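Local coordinates for protein aminoglycoside 3'-phosphotransferase AphA1-IAB (Acinetobacter baumannii, PDB 4FEW) that phosphorylates kanamycin and related aminoglycosides at the 3'-hydroxyl with ATP, making its bacterial host resistant to these antibiotics, at residues T40-Y45 against L53-G58; T100-K105 against N204-E209. All blocks are in the same frame, centred on the assembly; numbering follows the deposited sequence.

Contact 1: residues T40-Y45 against L53-G58. With PP2 (1-tert-butyl-3-(4-chloro-phenyl)-1H-pyrazolo[3,4-D]pyrimidin-4-ylamine), chain H.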
loop_
_atom_site.group_PDB
_atom_site.type_symbol
_atom_site.label_atom_id
_atom_site.label_comp_id
_atom_site.label_asym_id
_atom_site.label_seq_id
_atom_site.Cartn_x
_atom_site.Cartn_y
_atom_site.Cartn_z
ATOM N N THR A 40 12.096 8.376 2.815
ATOM C CA THR A 40 13.125 7.725 3.609
ATOM C C THR A 40 12.455 6.973 4.762
ATOM O O THR A 40 11.553 7.497 5.421
ATOM C CB THR A 40 14.142 8.742 4.132
ATOM O OG1 THR A 40 14.623 9.522 3.034
ATOM C CG2 THR A 40 15.309 8.042 4.806
ATOM N N ILE A 41 12.858 5.729 4.982
ATOM C CA ILE A 41 12.265 4.949 6.063
ATOM C C ILE A 41 13.265 4.614 7.154
ATOM O O ILE A 41 14.322 4.046 6.881
ATOM C CB ILE A 41 11.615 3.660 5.559
ATOM C CG1 ILE A 41 10.480 3.999 4.599
ATOM C CG2 ILE A 41 11.073 2.845 6.737
ATOM C CD1 ILE A 41 9.840 2.794 3.992
ATOM N N TYR A 42 12.922 4.980 8.387
ATOM C CA TYR A 42 13.727 4.627 9.550
ATOM C C TYR A 42 13.013 3.611 10.425
ATOM O O TYR A 42 11.808 3.717 10.680
ATOM C CB TYR A 42 14.063 5.855 10.398
ATOM C CG TYR A 42 14.821 6.938 9.667
ATOM C CD1 TYR A 42 16.195 6.847 9.466
ATOM C CD2 TYR A 42 14.164 8.060 9.192
ATOM C CE1 TYR A 42 16.882 7.844 8.797
ATOM C CE2 TYR A 42 14.842 9.057 8.527
ATOM C CZ TYR A 42 16.197 8.950 8.329
ATOM O OH TYR A 42 16.851 9.959 7.658
ATOM N N ARG A 43 13.770 2.625 10.888
ATOM C CA ARG A 43 13.265 1.683 11.868
ATOM C C ARG A 43 13.853 2.071 13.219
ATOM O O ARG A 43 15.058 2.332 13.333
ATOM C CB ARG A 43 13.644 0.247 11.490
ATOM C CG ARG A 43 12.942 -0.834 12.306
ATOM C CD ARG A 43 13.246 -2.231 11.758
ATOM N NE ARG A 43 14.648 -2.601 11.956
ATOM C CZ ARG A 43 15.092 -3.325 12.980
ATOM N NH1 ARG A 43 16.387 -3.612 13.090
ATOM N NH2 ARG A 43 14.239 -3.767 13.895
ATOM N N LEU A 44 12.986 2.143 14.226
ATOM C CA LEU A 44 13.385 2.488 15.585
ATOM C C LEU A 44 13.203 1.260 16.465
ATOM O O LEU A 44 12.108 0.714 16.564
ATOM C CB LEU A 44 12.548 3.651 16.115
ATOM C CG LEU A 44 12.933 5.062 15.666
ATOM C CD1 LEU A 44 12.671 5.291 14.190
ATOM C CD2 LEU A 44 12.197 6.092 16.498
ATOM N N TYR A 45 14.278 0.816 17.097
ATOM C CA TYR A 45 14.260 -0.472 17.771
ATOM C C TYR A 45 15.229 -0.452 18.925
ATOM O O TYR A 45 15.975 0.512 19.100
ATOM C CB TYR A 45 14.675 -1.572 16.795
ATOM C CG TYR A 45 16.137 -1.489 16.374
ATOM C CD1 TYR A 45 16.558 -0.578 15.409
ATOM C CD2 TYR A 45 17.091 -2.322 16.941
ATOM C CE1 TYR A 45 17.897 -0.501 15.022
ATOM C CE2 TYR A 45 18.428 -2.253 16.563
ATOM C CZ TYR A 45 18.824 -1.344 15.603
ATOM O OH TYR A 45 20.150 -1.279 15.235
ATOM N N LEU A 53 9.214 1.117 16.341
ATOM C CA LEU A 53 8.506 2.136 15.552
ATOM C C LEU A 53 9.056 2.237 14.136
ATOM O O LEU A 53 10.176 1.796 13.857
ATOM C CB LEU A 53 8.623 3.515 16.208
ATOM C CG LEU A 53 8.211 3.647 17.669
ATOM C CD1 LEU A 53 8.411 5.069 18.157
ATOM C CD2 LEU A 53 6.763 3.221 17.823
ATOM N N PHE A 54 8.269 2.836 13.248
ATOM C CA PHE A 54 8.784 3.255 11.950
ATOM C C PHE A 54 8.599 4.753 11.772
ATOM O O PHE A 54 7.573 5.305 12.163
ATOM C CB PHE A 54 8.124 2.483 10.807
ATOM C CG PHE A 54 8.724 1.119 10.579
ATOM C CD1 PHE A 54 9.838 0.965 9.770
ATOM C CD2 PHE A 54 8.186 -0.006 11.190
ATOM C CE1 PHE A 54 10.408 -0.288 9.573
ATOM C CE2 PHE A 54 8.739 -1.257 10.988
ATOM C CZ PHE A 54 9.858 -1.400 10.184
ATOM N N LEU A 55 9.608 5.407 11.209
ATOM C CA LEU A 55 9.507 6.818 10.851
ATOM C C LEU A 55 9.707 6.989 9.349
ATOM O O LEU A 55 10.710 6.552 8.798
ATOM C CB LEU A 55 10.534 7.648 11.622
ATOM C CG LEU A 55 10.566 9.155 11.350
ATOM C CD1 LEU A 55 9.243 9.810 11.723
ATOM C CD2 LEU A 55 11.710 9.801 12.115
ATOM N N LYS A 56 8.734 7.606 8.696
ATOM C CA LYS A 56 8.817 7.913 7.279
ATOM C C LYS A 56 9.043 9.403 7.119
ATOM O O LYS A 56 8.363 10.195 7.760
ATOM C CB LYS A 56 7.508 7.566 6.579
ATOM C CG LYS A 56 7.434 6.191 5.960
ATOM C CD LYS A 56 6.281 6.124 4.971
ATOM C CE LYS A 56 6.056 4.715 4.462
ATOM N NZ LYS A 56 5.153 4.743 3.273
ATOM N N HIS A 57 9.981 9.784 6.258
ATOM C CA HIS A 57 10.217 11.193 5.966
ATOM C C HIS A 57 10.128 11.444 4.475
ATOM O O HIS A 57 10.934 10.919 3.695
ATOM C CB HIS A 57 11.598 11.639 6.469
ATOM C CG HIS A 57 11.965 13.042 6.077
ATOM N ND1 HIS A 57 13.270 13.451 5.893
ATOM C CD2 HIS A 57 11.194 14.136 5.851
ATOM C CE1 HIS A 57 13.288 14.731 5.564
ATOM N NE2 HIS A 57 12.040 15.169 5.525
ATOM N N GLY A 58 9.175 12.279 4.085
ATOM C CA GLY A 58 9.047 12.686 2.701
ATOM C C GLY A 58 9.383 14.153 2.533
ATOM O O GLY A 58 8.934 14.983 3.322
HETATM C C1 PP2 H . 6.030 -0.936 8.401
HETATM N N2 PP2 H . 5.078 -0.331 9.131
HETATM C C3 PP2 H . 4.548 -0.946 10.163
HETATM N N4 PP2 H . 4.925 -2.166 10.501
HETATM C C5 PP2 H . 5.857 -2.836 9.818
HETATM C C6 PP2 H . 6.454 -2.221 8.714
HETATM C C8 PP2 H . 7.431 -2.496 7.743
HETATM N N9 PP2 H . 7.517 -1.426 6.954
HETATM N N10 PP2 H . 6.729 -0.553 7.330
HETATM C C11 PP2 H . 8.209 -3.640 7.571
HETATM C C12 PP2 H . 8.126 -4.753 8.393
HETATM C C13 PP2 H . 8.925 -5.864 8.192
HETATM C C14 PP2 H . 9.837 -5.865 7.148
HETATM C C15 PP2 H . 9.942 -4.757 6.315
HETATM C C16 PP2 H . 9.132 -3.647 6.530
HETATM C C22 PP2 H . 6.581 0.755 6.635
HETATM C C23 PP2 H . 7.012 1.874 7.574
HETATM C C24 PP2 H . 7.465 0.704 5.392
HETATM C C25 PP2 H . 5.116 0.942 6.208
HETATM N N25 PP2 H . 6.159 -4.054 10.249
HETATM CL CL PP2 H . 10.832 -7.252 6.892
HETATM O O HOH W 1 15.740 12.157 5.832
#

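Contact 2: residues T100-K105 against N204-E209. With PP2 (1-tert-butyl-3-(4-chloro-phenyl)-1H-pyrazolo[3,4-D]pyrimidin-4-ylamine), chain H.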
loop_
_atom_site.group_PDB
_atom_site.type_symbol
_atom_site.label_atom_id
_atom_site.label_comp_id
_atom_site.label_asym_id
_atom_site.label_seq_id
_atom_site.Cartn_x
_atom_site.Cartn_y
_atom_site.Cartn_z
ATOM N N THR A 100 3.651 2.860 14.902
ATOM C CA THR A 100 4.062 1.637 15.594
ATOM C C THR A 100 4.160 0.499 14.593
ATOM O O THR A 100 3.318 0.370 13.707
ATOM C CB THR A 100 3.083 1.212 16.714
ATOM O OG1 THR A 100 1.837 0.798 16.135
ATOM C CG2 THR A 100 2.859 2.347 17.716
ATOM N N ALA A 101 5.195 -0.320 14.733
ATOM C CA ALA A 101 5.394 -1.436 13.822
ATOM C C ALA A 101 4.380 -2.527 14.116
ATOM O O ALA A 101 3.951 -2.705 15.252
ATOM C CB ALA A 101 6.831 -1.986 13.933
ATOM N N ILE A 102 3.972 -3.235 13.075
ATOM C CA ILE A 102 3.256 -4.476 13.256
ATOM C C ILE A 102 4.300 -5.582 13.318
ATOM O O ILE A 102 5.002 -5.833 12.341
ATOM C CB ILE A 102 2.302 -4.722 12.096
ATOM C CG1 ILE A 102 1.280 -3.588 12.017
ATOM C CG2 ILE A 102 1.604 -6.061 12.267
ATOM C CD1 ILE A 102 0.289 -3.769 10.904
ATOM N N PRO A 103 4.427 -6.229 14.478
ATOM C CA PRO A 103 5.456 -7.264 14.642
ATOM C C PRO A 103 5.263 -8.434 13.683
ATOM O O PRO A 103 4.131 -8.781 13.359
ATOM C CB PRO A 103 5.290 -7.712 16.102
ATOM C CG PRO A 103 3.906 -7.296 16.489
ATOM C CD PRO A 103 3.563 -6.085 15.664
ATOM N N GLY A 104 6.361 -9.015 13.214
ATOM C CA GLY A 104 6.296 -10.192 12.366
ATOM C C GLY A 104 7.046 -10.056 11.054
ATOM O O GLY A 104 7.910 -9.189 10.901
ATOM N N LYS A 105 6.700 -10.917 10.101
ATOM C CA LYS A 105 7.345 -10.946 8.800
ATOM C C LYS A 105 6.327 -10.720 7.686
ATOM O O LYS A 105 5.133 -10.958 7.872
ATOM C CB LYS A 105 8.054 -12.294 8.598
ATOM C CG LYS A 105 9.095 -12.639 9.660
ATOM C CD LYS A 105 9.438 -14.124 9.610
ATOM C CE LYS A 105 10.412 -14.516 10.707
ATOM N NZ LYS A 105 10.469 -15.996 10.860
ATOM N N ASN A 204 3.351 -6.232 1.686
ATOM C CA ASN A 204 2.537 -5.322 2.493
ATOM C C ASN A 204 1.530 -5.973 3.440
ATOM O O ASN A 204 0.656 -5.302 4.008
ATOM C CB ASN A 204 1.846 -4.320 1.577
ATOM C CG ASN A 204 2.816 -3.334 1.013
ATOM O OD1 ASN A 204 3.842 -3.083 1.632
ATOM N ND2 ASN A 204 2.525 -2.780 -0.171
ATOM N N LEU A 205 1.665 -7.282 3.604
ATOM C CA LEU A 205 0.849 -8.039 4.530
ATOM C C LEU A 205 1.762 -8.708 5.524
ATOM O O LEU A 205 2.768 -9.306 5.146
ATOM C CB LEU A 205 0.004 -9.048 3.761
ATOM C CG LEU A 205 -1.017 -8.193 2.994
ATOM C CD1 LEU A 205 -1.287 -8.690 1.605
ATOM C CD2 LEU A 205 -2.301 -8.057 3.806
ATOM N N ILE A 206 1.411 -8.608 6.799
ATOM C CA ILE A 206 2.317 -9.030 7.868
ATOM C C ILE A 206 1.809 -10.240 8.649
ATOM O O ILE A 206 0.693 -10.231 9.176
ATOM C CB ILE A 206 2.600 -7.848 8.807
ATOM C CG1 ILE A 206 3.126 -6.657 7.984
ATOM C CG2 ILE A 206 3.568 -8.243 9.893
ATOM C CD1 ILE A 206 4.515 -6.852 7.449
ATOM N N PHE A 207 2.632 -11.284 8.703
ATOM C CA PHE A 207 2.301 -12.500 9.432
ATOM C C PHE A 207 3.111 -12.502 10.711
ATOM O O PHE A 207 4.251 -12.047 10.720
ATOM C CB PHE A 207 2.645 -13.751 8.607
ATOM C CG PHE A 207 1.607 -14.111 7.573
ATOM C CD1 PHE A 207 1.526 -13.418 6.383
ATOM C CD2 PHE A 207 0.708 -15.150 7.805
ATOM C CE1 PHE A 207 0.562 -13.739 5.434
ATOM C CE2 PHE A 207 -0.252 -15.480 6.869
ATOM C CZ PHE A 207 -0.326 -14.778 5.677
ATOM N N ASP A 208 2.520 -12.988 11.794
ATOM C CA ASP A 208 3.262 -13.187 13.032
ATOM C C ASP A 208 2.764 -14.461 13.675
ATOM O O ASP A 208 1.555 -14.651 13.832
ATOM C CB ASP A 208 3.083 -12.008 13.982
ATOM C CG ASP A 208 3.943 -12.128 15.227
ATOM O OD1 ASP A 208 5.009 -12.774 15.151
ATOM O OD2 ASP A 208 3.553 -11.577 16.280
ATOM N N GLU A 209 3.698 -15.341 14.021
ATOM C CA GLU A 209 3.357 -16.624 14.623
ATOM C C GLU A 209 2.306 -17.378 13.805
ATOM O O GLU A 209 1.359 -17.937 14.361
ATOM C CB GLU A 209 2.876 -16.418 16.059
ATOM C CG GLU A 209 3.934 -15.808 16.961
ATOM C CD GLU A 209 3.507 -15.744 18.414
ATOM O OE1 GLU A 209 2.297 -15.898 18.694
ATOM O OE2 GLU A 209 4.386 -15.546 19.282
HETATM C C1 PP2 H . 6.030 -0.936 8.401
HETATM N N2 PP2 H . 5.078 -0.331 9.131
HETATM C C3 PP2 H . 4.548 -0.946 10.163
HETATM N N4 PP2 H . 4.925 -2.166 10.501
HETATM C C5 PP2 H . 5.857 -2.836 9.818
HETATM C C6 PP2 H . 6.454 -2.221 8.714
HETATM C C8 PP2 H . 7.431 -2.496 7.743
HETATM N N9 PP2 H . 7.517 -1.426 6.954
HETATM N N10 PP2 H . 6.729 -0.553 7.330
HETATM C C11 PP2 H . 8.209 -3.640 7.571
HETATM C C12 PP2 H . 8.126 -4.753 8.393
HETATM C C13 PP2 H . 8.925 -5.864 8.192
HETATM C C14 PP2 H . 9.837 -5.865 7.148
HETATM C C15 PP2 H . 9.942 -4.757 6.315
HETATM C C16 PP2 H . 9.132 -3.647 6.530
HETATM C C22 PP2 H . 6.581 0.755 6.635
HETATM C C23 PP2 H . 7.012 1.874 7.574
HETATM C C24 PP2 H . 7.465 0.704 5.392
HETATM C C25 PP2 H . 5.116 0.942 6.208
HETATM N N25 PP2 H . 6.159 -4.054 10.249
HETATM CL CL PP2 H . 10.832 -7.252 6.892
#

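Contact 1: residues T40-Y45 against L53-G58
Tyr42 and Leu55 form the middle of three hydrogen-bonded pairs that join strands 40-45 and 53-58 as an antiparallel hairpin. Tyr42 N gives Leu55 O a nearly straight bond of 2.7 Å (N-H...O 175°), and Leu55 N returns one to Tyr42 O; Thr40 with His57 and Leu44 with Leu53 repeat the doublet. Side chains then alternate between the two faces. On one, Tyr42 and Leu55 run side by side with their CB atoms 4.1 Å apart, and Leu44 CD1 leans over to Leu55 CB. A water joins Tyr42 OH (3.1 Å) to His57 ND1 (2.8 Å); the water lies at the imidazole edge, in the ring plane, and His57 NE2 is hydrogen-bonded to Asp94. On the other face, Ile41 CG2 meets Phe54 CD1 at 3.8 Å, while CB, CG and CD of Arg43 pass along the CE1 and CZ side of the same ring. With CG set beside the backbone N (chi1 -81°), the Phe54 ring lays one face against the inhibitor's pyrazolopyrimidine, CE2 coming within 3.4 Å of PP2 C6. Ile41 CD1 touches the tert-butyl carbon C24. Lys56, extended beyond CG, salt-bridges Glu69 of helix 61-76, the Lys-Glu pair characteristic of the protein-kinase-like fold, and also Asp217. Strand 28-31 flanks 40-45, with Trp29 edge-to-face on Tyr42, and strand 94-100 flanks 53-59, with Trp96 stacked on His57.

Contact 2: residues T100-K105 against N204-E209
Lys105 and Phe207 exchange two backbone hydrogen bonds, Lys105 N to Phe207 O at 2.8 Å and Phe207 N to Lys105 O at 2.7 Å, which make them an antiparallel hydrogen-bonded pair. Beside this pair Gly104 CA approaches Phe207 O at 3.2 Å in a CA-H...O contact. Gly104 has no side chain to keep it off, and its backbone conformation (126°/-161°) suits glycine. Ile206 CG2, anti to the backbone N, points toward the 102-104 backbone: it meets Ile102 CG2 at 3.8 Å and the carbonyl oxygens of Ile102 and Pro103. Pro103 O also rests 3.4 Å from Asp208 CB and is buried without a hydrogen-bond partner. Residues 100-105 are the linker between the two lobes of the kinase-like fold, where Ile102, like a kinase hinge, offers backbone N and O, though both from one residue: its N donates to PP2 N4 (2.9 Å, N-H...N 167°), and its O accepts from the exocyclic amine N25 (3.0 Å). Further out, Ile213 of strand 211-215 touches both Ile102 and Asp208. Phe207 turns its ring toward helices 107-113 and 118-133, where Val110, Ile121 and Ala124 meet it, and Lys105 NZ forms a salt bridge with Glu113.

How the contacts relate
Contacts 1 and 2, with centres about 15 Å apart, hold the same inhibitor from different directions: the hairpin 40-45/53-58 supplies an apolar covering through Phe54 and Ile41, whereas 100-105 supplies polar recognition through the backbone of Ile102. They also meet directly, Phe54 CE2 packing on Ala101 CB at 3.6 Å and Leu53 CD2 on Thr100 CA at 3.8 Å, so the aromatic cover adjoins the linker. Set at the interlobe linker and against the sheet bearing Lys56, PP2 probably occupies the nucleotide site of this kinase-like fold. The side chain of Asp199, probably the proton acceptor, lies about 9 Å from those of Lys56 and Leu205, which are about 9 and 11 Å, respectively, from bound kanamycin.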